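Local structure of ATP synthase subunit s, mitochondrial (Bos taurus, 3E4G) at residues H15-I18 with R19-P23; E110-Q113 with K114-E118; I76-D79 with H80-G83; I133-H136 with H137-N140. The protein regulates mitochondrial ATP synthase, being needed for its proton conduction and blocking a proton leak through an alternative exit pathway. The protein carries 1 engineered substitution. All coordinates share one frame; numbering follows the deposited sequence. Where two conformers were deposited one is given.

Contact 1: residues H15-I18 with R19-P23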
ATOM      1  N   HIS A  15      14.242  -7.726  10.039  1.00 14.10           N
ATOM      2  CA  HIS A  15      15.071  -8.044   8.863  1.00 14.59           C
ATOM      3  C   HIS A  15      15.543  -9.474   8.865  1.00 15.16           C
ATOM      4  O   HIS A  15      15.852 -10.040   7.828  1.00 16.13           O
ATOM      5  CB  HIS A  15      16.224  -7.048   8.718  1.00 17.21           C
ATOM      6  CG  HIS A  15      15.777  -5.658   8.299  1.00 17.05           C
ATOM      7  ND1 HIS A  15      15.384  -5.337   7.012  1.00 18.67           N
ATOM      8  CD2 HIS A  15      15.484  -4.574   9.055  1.00 21.36           C
ATOM      9  CE1 HIS A  15      14.984  -4.077   6.978  1.00 21.37           C
ATOM     10  NE2 HIS A  15      15.057  -3.577   8.202  1.00 24.05           N
ATOM     11  N   ASP A  16      15.637 -10.077  10.056  1.00 15.83           N
ATOM     12  CA  ASP A  16      15.963 -11.504  10.144  1.00 16.94           C
ATOM     13  C   ASP A  16      14.865 -12.307   9.500  1.00 15.85           C
ATOM     14  O   ASP A  16      15.124 -13.319   8.799  1.00 16.64           O
ATOM     15  CB  ASP A  16      16.182 -11.931  11.583  1.00 19.48           C
ATOM     16  CG  ASP A  16      17.424 -11.355  12.223  1.00 22.20           C
ATOM     17  OD1 ASP A  16      18.371 -11.010  11.484  1.00 29.08           O
ATOM     18  OD2 ASP A  16      17.343 -11.214  13.448  1.00 32.50           O
ATOM     19  N   ARG A  17      13.626 -11.895   9.701  1.00 14.67           N
ATOM     20  CA  ARG A  17      12.561 -12.591   9.155  1.00 14.01           C
ATOM     21  C   ARG A  17      12.563 -12.506   7.587  1.00 13.59           C
ATOM     22  O   ARG A  17      12.347 -13.508   6.841  1.00 14.90           O
ATOM     23  CB  ARG A  17      11.192 -12.099   9.678  1.00 14.23           C
ATOM     24  CG  ARG A  17      10.007 -12.874   9.214  1.00 13.78           C
ATOM     25  CD  ARG A  17      10.069 -14.324   9.703  1.00 14.24           C
ATOM     26  NE  ARG A  17       8.843 -15.038   9.401  1.00 14.37           N
ATOM     27  CZ  ARG A  17       8.736 -16.360   9.544  1.00 16.66           C
ATOM     28  NH1 ARG A  17       9.776 -17.079  10.055  1.00 18.99           N
ATOM     29  NH2 ARG A  17       7.664 -16.980   9.207  1.00 17.80           N
ATOM     30  N   ILE A  18      12.808 -11.316   7.075  1.00 13.08           N
ATOM     31  CA  ILE A  18      12.973 -11.125   5.620  1.00 13.03           C
ATOM     32  C   ILE A  18      14.066 -12.043   5.071  1.00 14.48           C
ATOM     33  O   ILE A  18      13.894 -12.697   4.024  1.00 15.74           O
ATOM     34  CB  ILE A  18      13.229  -9.653   5.229  1.00 13.00           C
ATOM     35  CG1 ILE A  18      12.017  -8.789   5.575  1.00 12.80           C
ATOM     36  CG2 ILE A  18      13.616  -9.523   3.798  1.00 16.35           C
ATOM     37  CD1 ILE A  18      12.215  -7.340   5.457  1.00 13.56           C
ATOM     38  N   ARG A  19      15.182 -12.168   5.808  1.00 16.00           N
ATOM     39  CA  ARG A  19      16.292 -13.035   5.365  1.00 17.45           C
ATOM     40  C   ARG A  19      15.818 -14.455   5.297  1.00 17.75           C
ATOM     41  O   ARG A  19      16.214 -15.244   4.426  1.00 21.67           O
ATOM     42  CB  ARG A  19      17.466 -12.851   6.273  1.00 19.32           C
ATOM     43  CG  ARG A  19      18.694 -13.589   5.829  1.00 24.75           C
ATOM     44  CD  ARG A  19      19.730 -13.675   7.016  1.00 30.22           C
ATOM     45  NE  ARG A  19      19.103 -14.441   8.121  1.00 31.89           N
ATOM     46  CZ  ARG A  19      19.012 -14.043   9.389  1.00 35.23           C
ATOM     47  NH1 ARG A  19      19.485 -12.846   9.736  1.00 35.56           N
ATOM     48  NH2 ARG A  19      18.427 -14.806  10.308  1.00 34.02           N
ATOM     49  N   ASP A  20      15.064 -14.887   6.302  1.00 15.96           N
ATOM     50  CA  ASP A  20      14.681 -16.306   6.489  1.00 17.08           C
ATOM     51  C   ASP A  20      13.611 -16.763   5.508  1.00 17.05           C
ATOM     52  O   ASP A  20      13.709 -17.878   5.015  1.00 20.08           O
ATOM     53  CB  ASP A  20      14.244 -16.643   7.955  1.00 18.70           C
ATOM     54  CG  ASP A  20      15.401 -16.568   8.943  1.00 24.77           C
ATOM     55  OD1 ASP A  20      16.595 -16.533   8.536  1.00 26.98           O
ATOM     56  OD2 ASP A  20      15.028 -16.513  10.168  1.00 26.31           O
ATOM     57  N   VAL A  21      12.593 -15.950   5.271  1.00 14.45           N
ATOM     58  CA  VAL A  21      11.440 -16.373   4.501  1.00 15.35           C
ATOM     59  C   VAL A  21      11.187 -15.567   3.240  1.00 12.52           C
ATOM     60  O   VAL A  21      10.338 -15.929   2.441  1.00 12.86           O
ATOM     61  CB  VAL A  21      10.136 -16.434   5.361  1.00 15.29           C
ATOM     62  CG1 VAL A  21      10.329 -17.487   6.479  1.00 19.46           C
ATOM     63  CG2 VAL A  21       9.689 -15.062   5.843  1.00 15.56           C
ATOM     64  N   GLY A  22      11.966 -14.523   3.063  1.00 12.42           N
ATOM     65  CA  GLY A  22      11.888 -13.694   1.870  1.00 12.24           C
ATOM     66  C   GLY A  22      10.909 -12.518   2.055  1.00 10.20           C
ATOM     67  O   GLY A  22      10.012 -12.548   2.913  1.00  9.95           O
ATOM     68  N   PRO A  23      11.073 -11.488   1.230  1.00 10.41           N
ATOM     69  CA  PRO A  23      10.257 -10.275   1.364  1.00  9.65           C
ATOM     70  C   PRO A  23       8.772 -10.548   1.261  1.00  8.21           C
ATOM     71  O   PRO A  23       7.998  -9.947   2.020  1.00  8.28           O
ATOM     72  CB  PRO A  23      10.763  -9.389   0.200  1.00 10.59           C
ATOM     73  CG  PRO A  23      12.248  -9.764   0.101  1.00 12.28           C
ATOM     74  CD  PRO A  23      12.265 -11.267   0.333  1.00 12.09           C
TER
HETATM   75  O   HOH W   1      12.421 -16.289  11.024  1.00 31.49           O
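R17 lies across V21, one turn further along the helix 15-21. With CG anti to the backbone N (chi1 -175°) and a bend at chi2, the arginine starts away from V21 and then runs back over it. Beyond CB, R17 CG lies 4.0 Å and CD 3.9 Å from V21 CG2, and R17 NE is 3.7 Å from V21 CG2. At the tip V21 CG1 sits under the centre of the guanidinium, 3.6 Å from R17 CZ. A water at the guanidinium edge, in its plane, accepts from R17 NH1 (2.9 Å) and donates to D20 OD2. R17 NH2 makes a salt bridge with E29 of helix 23-33. An alanine here would lose the lid over V21 and is likely to leave E29 without its salt-bridge partner. R19 joins two carboxylates: R19 NH1 reaches D16 OD1 (2.8 Å, a bent, weak bond within a salt bridge) and R19 NH2 reaches D20 OD1 (3.1 Å). The helix stops at G22, whose positive phi turns the chain into helix 23-33. I18 packs on V13 in the loop before the helix, and P23, opening helix 23-33, on L84 in the loop before strand 89-93 of the second repeat.

Contact 2: residues E110-Q113 with K114-E118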
ATOM      1  N   GLU A 110      11.664   2.125  -5.851  1.00  7.70           N
ATOM      2  CA  GLU A 110      11.763   1.900  -7.299  1.00  7.04           C
ATOM      3  C   GLU A 110      11.087   0.615  -7.717  1.00  7.17           C
ATOM      4  O   GLU A 110      10.576   0.518  -8.833  1.00  7.67           O
ATOM      5  CB  GLU A 110      13.236   1.913  -7.782  1.00  7.96           C
ATOM      6  CG  GLU A 110      13.854   3.311  -7.593  1.00  8.63           C
ATOM      7  CD  GLU A 110      15.135   3.450  -8.399  1.00  9.33           C
ATOM      8  OE1 GLU A 110      16.038   2.592  -8.270  1.00  9.37           O
ATOM      9  OE2 GLU A 110      15.224   4.434  -9.128  1.00 11.90           O
ATOM     10  N   ASN A 111      11.147  -0.401  -6.856  1.00  7.26           N
ATOM     11  CA  ASN A 111      10.493  -1.668  -7.131  1.00  7.61           C
ATOM     12  C   ASN A 111       8.996  -1.472  -7.340  1.00  7.48           C
ATOM     13  O   ASN A 111       8.380  -2.135  -8.206  1.00  8.78           O
ATOM     14  CB  ASN A 111      10.809  -2.694  -6.061  1.00  7.77           C
ATOM     15  CG  ASN A 111      10.501  -2.196  -4.659  1.00  8.36           C
ATOM     16  OD1 ASN A 111      11.111  -1.155  -4.222  1.00  9.48           O
ATOM     17  ND2 ASN A 111       9.645  -2.850  -3.929  1.00  8.51           N
ATOM     18  N   LEU A 112       8.355  -0.624  -6.533  1.00  7.18           N
ATOM     19  CA  LEU A 112       6.917  -0.327  -6.708  1.00  6.97           C
ATOM     20  C   LEU A 112       6.694   0.558  -7.894  1.00  6.78           C
ATOM     21  O   LEU A 112       5.688   0.425  -8.620  1.00  7.67           O
ATOM     22  CB  LEU A 112       6.333   0.342  -5.465  1.00  7.24           C
ATOM     23  CG  LEU A 112       6.333  -0.539  -4.187  1.00  8.36           C
ATOM     24  CD1 LEU A 112       5.643   0.227  -3.067  1.00  8.96           C
ATOM     25  CD2 LEU A 112       5.570  -1.836  -4.430  1.00 12.35           C
ATOM     26  N   GLN A 113       7.590   1.540  -8.141  1.00  6.81           N
ATOM     27  CA  GLN A 113       7.424   2.384  -9.349  1.00  7.13           C
ATOM     28  C   GLN A 113       7.354   1.500 -10.604  1.00  7.36           C
ATOM     29  O   GLN A 113       6.601   1.765 -11.531  1.00  7.95           O
ATOM     30  CB  GLN A 113       8.604   3.341  -9.509  1.00  7.47           C
ATOM     31  CG  GLN A 113       8.725   4.333  -8.355  1.00  7.67           C
ATOM     32  CD  GLN A 113      10.027   5.163  -8.470  1.00  8.02           C
ATOM     33  OE1 GLN A 113      10.827   4.934  -9.396  1.00  8.31           O
ATOM     34  NE2 GLN A 113      10.195   6.067  -7.531  1.00  9.54           N
ATOM     35  N   LYS A 114       8.186   0.441 -10.632  1.00  7.26           N
ATOM     36  CA  LYS A 114       8.228  -0.439 -11.814  1.00  8.13           C
ATOM     37  C   LYS A 114       6.999  -1.262 -11.988  1.00  8.64           C
ATOM     38  O   LYS A 114       6.595  -1.529 -13.131  1.00 12.59           O
ATOM     39  CB  LYS A 114       9.475  -1.360 -11.720  1.00  8.56           C
ATOM     40  CG  LYS A 114      10.774  -0.602 -11.838  1.00  9.07           C
ATOM     41  CD  LYS A 114      11.921  -1.378 -11.208  1.00  9.51           C
ATOM     42  CE  LYS A 114      13.242  -0.614 -11.258  1.00  9.90           C
ATOM     43  NZ  LYS A 114      14.286  -1.330 -10.578  1.00  9.65           N
ATOM     44  N   SER A 115       6.374  -1.717 -10.902  1.00  7.73           N
ATOM     45  CA  SER A 115       5.295  -2.722 -11.007  1.00  7.93           C
ATOM     46  C   SER A 115       3.896  -2.149 -10.845  1.00  7.82           C
ATOM     47  O   SER A 115       2.934  -2.784 -11.324  1.00  8.13           O
ATOM     48  CB  SER A 115       5.492  -3.787  -9.950  1.00  9.39           C
ATOM     49  OG  SER A 115       5.481  -3.245  -8.650  1.00  9.11           O
ATOM     50  N   MET A 116       3.713  -1.018 -10.159  1.00  7.21           N
ATOM     51  CA  MET A 116       2.375  -0.594  -9.766  1.00  7.16           C
ATOM     52  C   MET A 116       1.529  -0.179 -10.941  1.00  7.64           C
ATOM     53  O   MET A 116       1.913   0.669 -11.766  1.00  8.13           O
ATOM     54  CB  MET A 116       2.488   0.551  -8.758  1.00  6.88           C
ATOM     55  CG  MET A 116       2.709   0.030  -7.346  1.00  7.07           C
ATOM     56  SD  MET A 116       1.284  -0.839  -6.651  1.00  7.74           S
ATOM     57  CE  MET A 116       0.125   0.538  -6.482  1.00  9.01           C
ATOM     58  N   LEU A 117       0.317  -0.720 -10.958  1.00  7.05           N
ATOM     59  CA  LEU A 117      -0.695  -0.449 -11.995  1.00  7.18           C
ATOM     60  C   LEU A 117      -1.954   0.253 -11.468  1.00  7.76           C
ATOM     61  O   LEU A 117      -2.576   1.000 -12.214  1.00  8.31           O
ATOM     62  CB  LEU A 117      -1.117  -1.748 -12.715  1.00  8.02           C
ATOM     63  CG  LEU A 117       0.038  -2.560 -13.303  1.00  9.10           C
ATOM     64  CD1 LEU A 117      -0.520  -3.840 -13.937  1.00 10.27           C
ATOM     65  CD2 LEU A 117       0.791  -1.709 -14.365  1.00 11.49           C
ATOM     66  N   GLU A 118      -2.354  -0.068 -10.237  1.00  7.20           N
ATOM     67  CA  GLU A 118      -3.660   0.365  -9.735  0.50  7.31           C
ATOM     68  C   GLU A 118      -3.522   0.729  -8.250  1.00  6.75           C
ATOM     69  O   GLU A 118      -2.977  -0.061  -7.474  1.00  7.54           O
ATOM     70  CB  GLU A 118      -4.661  -0.786  -9.864  0.50  8.77           C
ATOM     71  CG  GLU A 118      -5.951  -0.702  -9.052  0.50 11.18           C
ATOM     72  CD  GLU A 118      -6.863  -1.873  -9.208  0.50 10.68           C
ATOM     73  OE1 GLU A 118      -7.130  -2.213 -10.406  0.50 13.54           O
ATOM     74  OE2 GLU A 118      -7.275  -2.397  -8.160  0.50  6.95           O
TER
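K114 folds back along E110 one turn earlier, on the short helix 110-115 that closes the third leucine-rich repeat before strand 118-122. Its CG stands anti to the carbonyl carbon (chi1 -67°) and the chain beyond is extended, which carries the methylenes past the E110 carbonyl: K114 CG is 3.2 Å and CD 3.3 Å from E110 O. The same oxygen takes the backbone bond from K114 N (3.0 Å). Further out the charged ends do not meet, K114 NZ staying 4.9 Å from E110 OE1; any attraction between them is probably modest, and what touches E110 is the aliphatic stem of the lysine, not its ammonium.

L112 and M116 form the buried counterpart. M116 N bonds to L112 O at 2.9 Å, which brings M116 CB and CG up beside that carbonyl, and M116 CG also touches L112 CB (4.1 Å). Bends at chi2 and chi3 then turn the sulfur and methyl of M116 away from L112, on the side where M116 packs against I90 of strand 89-93. L112 itself packs on M81 and F138, in the flanking repeats, so this apolar pair faces the inside of the solenoid while K114 faces solvent and touches R139.

Between the two lies S115, the last helical residue, whose N makes two weak bonds, to N111 O and L112 O. S115 OG, which bonds to the carbonyl oxygen of V87, sits 3.1 Å from N111 O.

Contact 3: residues I76-D79 with H80-G83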
ATOM      1  N   ILE A  76       6.841   3.354   8.955  1.00 13.26           N
ATOM      2  CA  ILE A  76       7.965   2.477   8.696  1.00 13.46           C
ATOM      3  C   ILE A  76       7.476   1.022   8.492  1.00 10.68           C
ATOM      4  O   ILE A  76       8.270   0.200   8.006  1.00 11.20           O
ATOM      5  CB  ILE A  76       9.172   2.681   9.610  1.00 14.65           C
ATOM      6  CG1 ILE A  76       8.652   2.349  10.965  1.00 18.32           C
ATOM      7  CG2 ILE A  76       9.833   4.040   9.368  1.00 18.89           C
ATOM      8  CD1 ILE A  76       7.423   1.508  11.348  1.00 26.91           C
ATOM      9  N   GLY A  77       6.201   0.651   8.757  1.00  9.77           N
ATOM     10  CA  GLY A  77       5.731  -0.666   8.320  1.00  8.93           C
ATOM     11  C   GLY A  77       5.908  -0.851   6.815  1.00  8.18           C
ATOM     12  O   GLY A  77       6.158  -1.957   6.347  1.00  7.99           O
ATOM     13  N   PHE A  78       5.788   0.245   6.067  1.00  8.36           N
ATOM     14  CA  PHE A  78       5.934   0.155   4.617  1.00  8.24           C
ATOM     15  C   PHE A  78       7.331  -0.183   4.174  1.00  8.67           C
ATOM     16  O   PHE A  78       7.505  -0.526   2.988  1.00  9.23           O
ATOM     17  CB  PHE A  78       5.410   1.433   3.952  1.00  9.70           C
ATOM     18  CG  PHE A  78       3.904   1.598   4.048  1.00  9.19           C
ATOM     19  CD1 PHE A  78       3.030   0.843   3.270  1.00 10.81           C
ATOM     20  CD2 PHE A  78       3.339   2.456   4.946  1.00  9.68           C
ATOM     21  CE1 PHE A  78       1.656   0.978   3.382  1.00 11.73           C
ATOM     22  CE2 PHE A  78       1.983   2.571   5.096  1.00 10.85           C
ATOM     23  CZ  PHE A  78       1.124   1.867   4.293  1.00 11.34           C
ATOM     24  N   ASP A  79       8.322  -0.166   5.057  1.00  8.95           N
ATOM     25  CA  ASP A  79       9.623  -0.696   4.704  1.00  9.78           C
ATOM     26  C   ASP A  79       9.563  -2.191   4.359  1.00  8.44           C
ATOM     27  O   ASP A  79      10.473  -2.709   3.671  1.00  9.35           O
ATOM     28  CB  ASP A  79      10.659  -0.388   5.753  1.00 11.23           C
ATOM     29  CG  ASP A  79      11.051   1.120   5.796  1.00 12.38           C
ATOM     30  OD1 ASP A  79      10.687   1.895   4.897  1.00 15.84           O
ATOM     31  OD2 ASP A  79      11.716   1.469   6.760  1.00 16.85           O
ATOM     32  N   HIS A  80       8.519  -2.888   4.793  1.00  7.88           N
ATOM     33  CA  HIS A  80       8.338  -4.283   4.332  1.00  8.15           C
ATOM     34  C   HIS A  80       8.129  -4.374   2.796  1.00  8.40           C
ATOM     35  O   HIS A  80       8.198  -5.452   2.230  1.00  9.95           O
ATOM     36  CB  HIS A  80       7.099  -4.941   4.975  1.00  8.00           C
ATOM     37  CG  HIS A  80       7.268  -5.295   6.431  1.00  8.29           C
ATOM     38  ND1 HIS A  80       6.874  -4.450   7.451  1.00  7.92           N
ATOM     39  CD2 HIS A  80       7.745  -6.399   7.041  1.00  8.79           C
ATOM     40  CE1 HIS A  80       7.113  -5.078   8.602  1.00  8.46           C
ATOM     41  NE2 HIS A  80       7.652  -6.244   8.388  1.00  9.46           N
ATOM     42  N   MET A  81       7.789  -3.270   2.193  1.00  7.39           N
ATOM     43  CA  MET A  81       7.464  -3.190   0.717  0.50  7.25           C
ATOM     44  C   MET A  81       8.804  -3.239  -0.089  1.00  7.66           C
ATOM     45  O   MET A  81       8.738  -3.410  -1.302  1.00  8.19           O
ATOM     46  CB  MET A  81       6.692  -1.906   0.364  0.50  7.39           C
ATOM     47  CG  MET A  81       5.308  -1.816   1.068  0.50  5.67           C
ATOM     48  SD  MET A  81       4.086  -3.125   0.663  0.50  5.80           S
ATOM     49  CE  MET A  81       3.860  -2.828  -1.046  0.50  7.58           C
ATOM     50  N   GLU A  82       9.945  -2.970   0.557  1.00  8.25           N
ATOM     51  CA  GLU A  82      11.181  -2.686  -0.184  1.00  9.46           C
ATOM     52  C   GLU A  82      11.593  -3.769  -1.106  1.00  9.46           C
ATOM     53  O   GLU A  82      12.171  -3.482  -2.175  1.00 10.40           O
ATOM     54  CB  GLU A  82      12.288  -2.386   0.845  1.00 11.73           C
ATOM     55  CG  GLU A  82      13.466  -1.696   0.232  1.00 15.73           C
ATOM     56  CD  GLU A  82      14.350  -2.583  -0.431  1.00 16.43           C
ATOM     57  OE1 GLU A  82      14.488  -3.754   0.036  1.00 18.44           O
ATOM     58  OE2 GLU A  82      15.048  -2.169  -1.425  1.00 17.89           O
ATOM     59  N   GLY A  83      11.416  -5.007  -0.720  1.00  9.68           N
ATOM     60  CA  GLY A  83      11.914  -6.187  -1.495  1.00 10.13           C
ATOM     61  C   GLY A  83      10.914  -6.798  -2.463  1.00  8.80           C
ATOM     62  O   GLY A  83      11.203  -7.835  -3.095  1.00  9.93           O
TER
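H80 turns the edge of its imidazole onto the carbonyl of G77, three residues back, in the 3-10 segment of the second leucine-rich repeat, within the connection from strand 63-69 to strand 89-93. CG of H80 is anti to its carbonyl carbon (chi1 -73°), and the ring stands so that G77 O lies close to its plane. H80 ND1 donates to G77 O at 2.8 Å, in the carbonyl plane and on a lone pair. H80 N gives the same oxygen a second bond of 3.0 Å, from well above that plane, so two donors of one residue grip G77 O and fix the rotation of the ring. The bond also places a proton on ND1.

F78 and M81 leave the turn on another side and run side by side. In one of the two conformers of M81, its CG meets the rim of the phenyl ring near its plane, 4.1 Å from F78 CD1. Both pack on L106 of helix 100-107. W30 of helix 23-33 joins the two groups, its ring stacked with that of H80 and edge-to-face with that of F78. A leucine in place of H80 would probably leave G77 O with one donor fewer and W30 without its stacking partner.

D79 points a third way and forms a salt bridge with R105. In the backbone, E82 N donates to D79 O at 3.2 Å in a nearly straight line (166°).

Contact 4: residues I133-H136 with H137-N140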
ATOM      1  N   ILE A 133       0.004  13.748  -4.605  1.00 10.61           N
ATOM      2  CA  ILE A 133       0.850  14.167  -5.693  1.00 12.33           C
ATOM      3  C   ILE A 133       2.159  13.316  -5.734  1.00 11.20           C
ATOM      4  O   ILE A 133       2.646  13.069  -6.819  1.00 12.81           O
ATOM      5  CB  ILE A 133       1.137  15.712  -5.561  1.00 15.25           C
ATOM      6  CG1 ILE A 133      -0.101  16.501  -5.874  1.00 18.57           C
ATOM      7  CG2 ILE A 133       2.284  16.147  -6.475  1.00 19.15           C
ATOM      8  CD1 ILE A 133      -0.343  16.596  -7.416  1.00 25.67           C
ATOM      9  N   ALA A 134       2.602  12.802  -4.585  1.00 10.38           N
ATOM     10  CA  ALA A 134       3.729  11.925  -4.547  1.00 11.63           C
ATOM     11  C   ALA A 134       3.578  10.656  -5.457  1.00  9.86           C
ATOM     12  O   ALA A 134       4.549  10.083  -5.939  1.00 10.85           O
ATOM     13  CB  ALA A 134       4.054  11.553  -3.133  1.00 13.03           C
ATOM     14  N   LEU A 135       2.319  10.249  -5.650  1.00  8.80           N
ATOM     15  CA  LEU A 135       2.036   9.044  -6.460  1.00  8.96           C
ATOM     16  C   LEU A 135       2.404   9.187  -7.913  1.00  9.03           C
ATOM     17  O   LEU A 135       2.401   8.174  -8.645  1.00  9.30           O
ATOM     18  CB  LEU A 135       0.576   8.628  -6.307  1.00  9.83           C
ATOM     19  CG  LEU A 135       0.144   8.431  -4.842  1.00 10.89           C
ATOM     20  CD1 LEU A 135      -1.399   8.193  -4.819  1.00 13.64           C
ATOM     21  CD2 LEU A 135       0.986   7.283  -4.148  1.00 13.10           C
ATOM     22  N   HIS A 136       2.734  10.406  -8.350  1.00  9.96           N
ATOM     23  CA  HIS A 136       3.173  10.565  -9.760  1.00 10.98           C
ATOM     24  C   HIS A 136       4.437   9.745 -10.056  1.00  9.95           C
ATOM     25  O   HIS A 136       4.676   9.417 -11.238  1.00 12.27           O
ATOM     26  CB  HIS A 136       3.382  12.029 -10.116  1.00 14.21           C
ATOM     27  CG  HIS A 136       4.627  12.606  -9.654  1.00 16.83           C
ATOM     28  ND1 HIS A 136       4.833  13.163  -8.415  1.00 18.28           N
ATOM     29  CD2 HIS A 136       5.756  12.812 -10.363  1.00 21.20           C
ATOM     30  CE1 HIS A 136       6.091  13.619  -8.368  1.00 21.27           C
ATOM     31  NE2 HIS A 136       6.684  13.381  -9.530  1.00 23.15           N
ATOM     32  N   HIS A 137       5.188   9.344  -9.055  1.00  9.31           N
ATOM     33  CA  HIS A 137       6.375   8.498  -9.317  1.00  9.76           C
ATOM     34  C   HIS A 137       5.979   7.098  -9.751  1.00  8.58           C
ATOM     35  O   HIS A 137       6.858   6.359 -10.253  1.00  8.97           O
ATOM     36  CB  HIS A 137       7.256   8.395  -8.082  1.00 11.12           C
ATOM     37  CG  HIS A 137       7.893   9.698  -7.757  1.00 13.04           C
ATOM     38  ND1 HIS A 137       8.854  10.350  -8.574  1.00 17.12           N
ATOM     39  CD2 HIS A 137       7.685  10.487  -6.725  1.00 14.67           C
ATOM     40  CE1 HIS A 137       9.123  11.514  -8.046  1.00 18.54           C
ATOM     41  NE2 HIS A 137       8.541  11.584  -6.860  1.00 21.52           N
ATOM     42  N   PHE A 138       4.732   6.671  -9.565  1.00  8.07           N
ATOM     43  CA  PHE A 138       4.235   5.385 -10.080  1.00  7.90           C
ATOM     44  C   PHE A 138       3.938   5.558 -11.542  1.00  8.22           C
ATOM     45  O   PHE A 138       2.812   5.734 -11.998  1.00  8.27           O
ATOM     46  CB  PHE A 138       3.045   4.896  -9.256  1.00  8.13           C
ATOM     47  CG  PHE A 138       3.359   4.489  -7.865  1.00  7.68           C
ATOM     48  CD1 PHE A 138       4.650   4.260  -7.372  1.00  8.94           C
ATOM     49  CD2 PHE A 138       2.292   4.209  -6.970  1.00  9.68           C
ATOM     50  CE1 PHE A 138       4.857   3.767  -6.124  1.00  9.82           C
ATOM     51  CE2 PHE A 138       2.533   3.750  -5.693  1.00 10.56           C
ATOM     52  CZ  PHE A 138       3.811   3.529  -5.265  1.00  9.96           C
ATOM     53  N   ARG A 139       5.047   5.529 -12.333  1.00  8.16           N
ATOM     54  CA  ARG A 139       5.009   5.950 -13.740  1.00  9.33           C
ATOM     55  C   ARG A 139       4.197   5.052 -14.602  1.00  9.52           C
ATOM     56  O   ARG A 139       3.856   5.416 -15.731  1.00 12.16           O
ATOM     57  CB  ARG A 139       6.450   6.136 -14.263  1.00 10.39           C
ATOM     58  CG  ARG A 139       7.307   4.883 -14.194  1.00  9.78           C
ATOM     59  CD  ARG A 139       8.714   5.191 -14.662  1.00 10.66           C
ATOM     60  NE  ARG A 139       9.635   4.038 -14.555  1.00 10.17           N
ATOM     61  CZ  ARG A 139      10.300   3.729 -13.468  1.00  9.48           C
ATOM     62  NH1 ARG A 139      10.218   4.458 -12.369  1.00  9.16           N
ATOM     63  NH2 ARG A 139      11.037   2.620 -13.433  1.00  9.58           N
ATOM     64  N   ASN A 140       3.903   3.806 -14.154  1.00  8.66           N
ATOM     65  CA  ASN A 140       3.115   2.829 -14.893  1.00  8.62           C
ATOM     66  C   ASN A 140       1.680   2.759 -14.440  1.00  8.67           C
ATOM     67  O   ASN A 140       0.902   1.906 -14.916  1.00  9.40           O
ATOM     68  CB  ASN A 140       3.753   1.456 -14.792  1.00  9.59           C
ATOM     69  CG  ASN A 140       5.169   1.452 -15.335  1.00 10.51           C
ATOM     70  OD1 ASN A 140       6.113   1.070 -14.573  1.00 15.89           O
ATOM     71  ND2 ASN A 140       5.357   1.897 -16.539  1.00 10.23           N
TER
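L135 and F138 make the buried, enclosed side of this turn, where helix 129-134 gives way to the loop before strand 143-147 in the fourth leucine-rich repeat. F138 N bonds to L135 O (2.9 Å), and the two side chains cross at a slant, L135 CD2 meeting F138 CE2 at 4.2 Å. Both are buried: L135 packs on M119 and I121 of strand 118-122, and F138 on M119 and L112. F138 is also the centre of an inverse gamma turn that swings the chain toward the strand.

The solvent side is polar and only partly enclosed, though two rings come close there. H136 and H137 point the same way with their rings inclined at 37°, neither stacked nor edge-to-face, and H136 NE2 lies over one face of the H137 ring, 3.4 Å from H137 CE1. H136 takes the cramped torsion with CG between backbone N and carbonyl carbon (chi1 79°), which lets H136 ND1 curl back to I133 O at 2.7 Å. H136 N reaches I133 O from the opposite face of the carbonyl. Beyond F138, exposed R139 extends away from the turn.

With ND1 of H136 spent as a donor, its NE2 is the remaining site for a second proton. Charging both imidazoles at this distance would probably be costly, so at least one of them is likely to stay neutral.

The four contacts follow one another along the chain, each within one continuous stretch, so none nests in or crosses another. Contact 1 closes the turn from helix 15-21 into helix 23-33 in the N-terminal domain, and P23 CB touches G83 O of contact 3. Contact 3 belongs to the connection from strand 63-69 to strand 89-93. Contact 2 ends the connection to strand 118-122; its N111 ND2 bonds back to M81 O of contact 3. Contact 4 does the same for strand 143-147, and its R139 NH1 gives Q113 OE1 of contact 2 a weak bond. Successive repeats are thereby joined side by side along the solenoid, starting from the N-terminal domain.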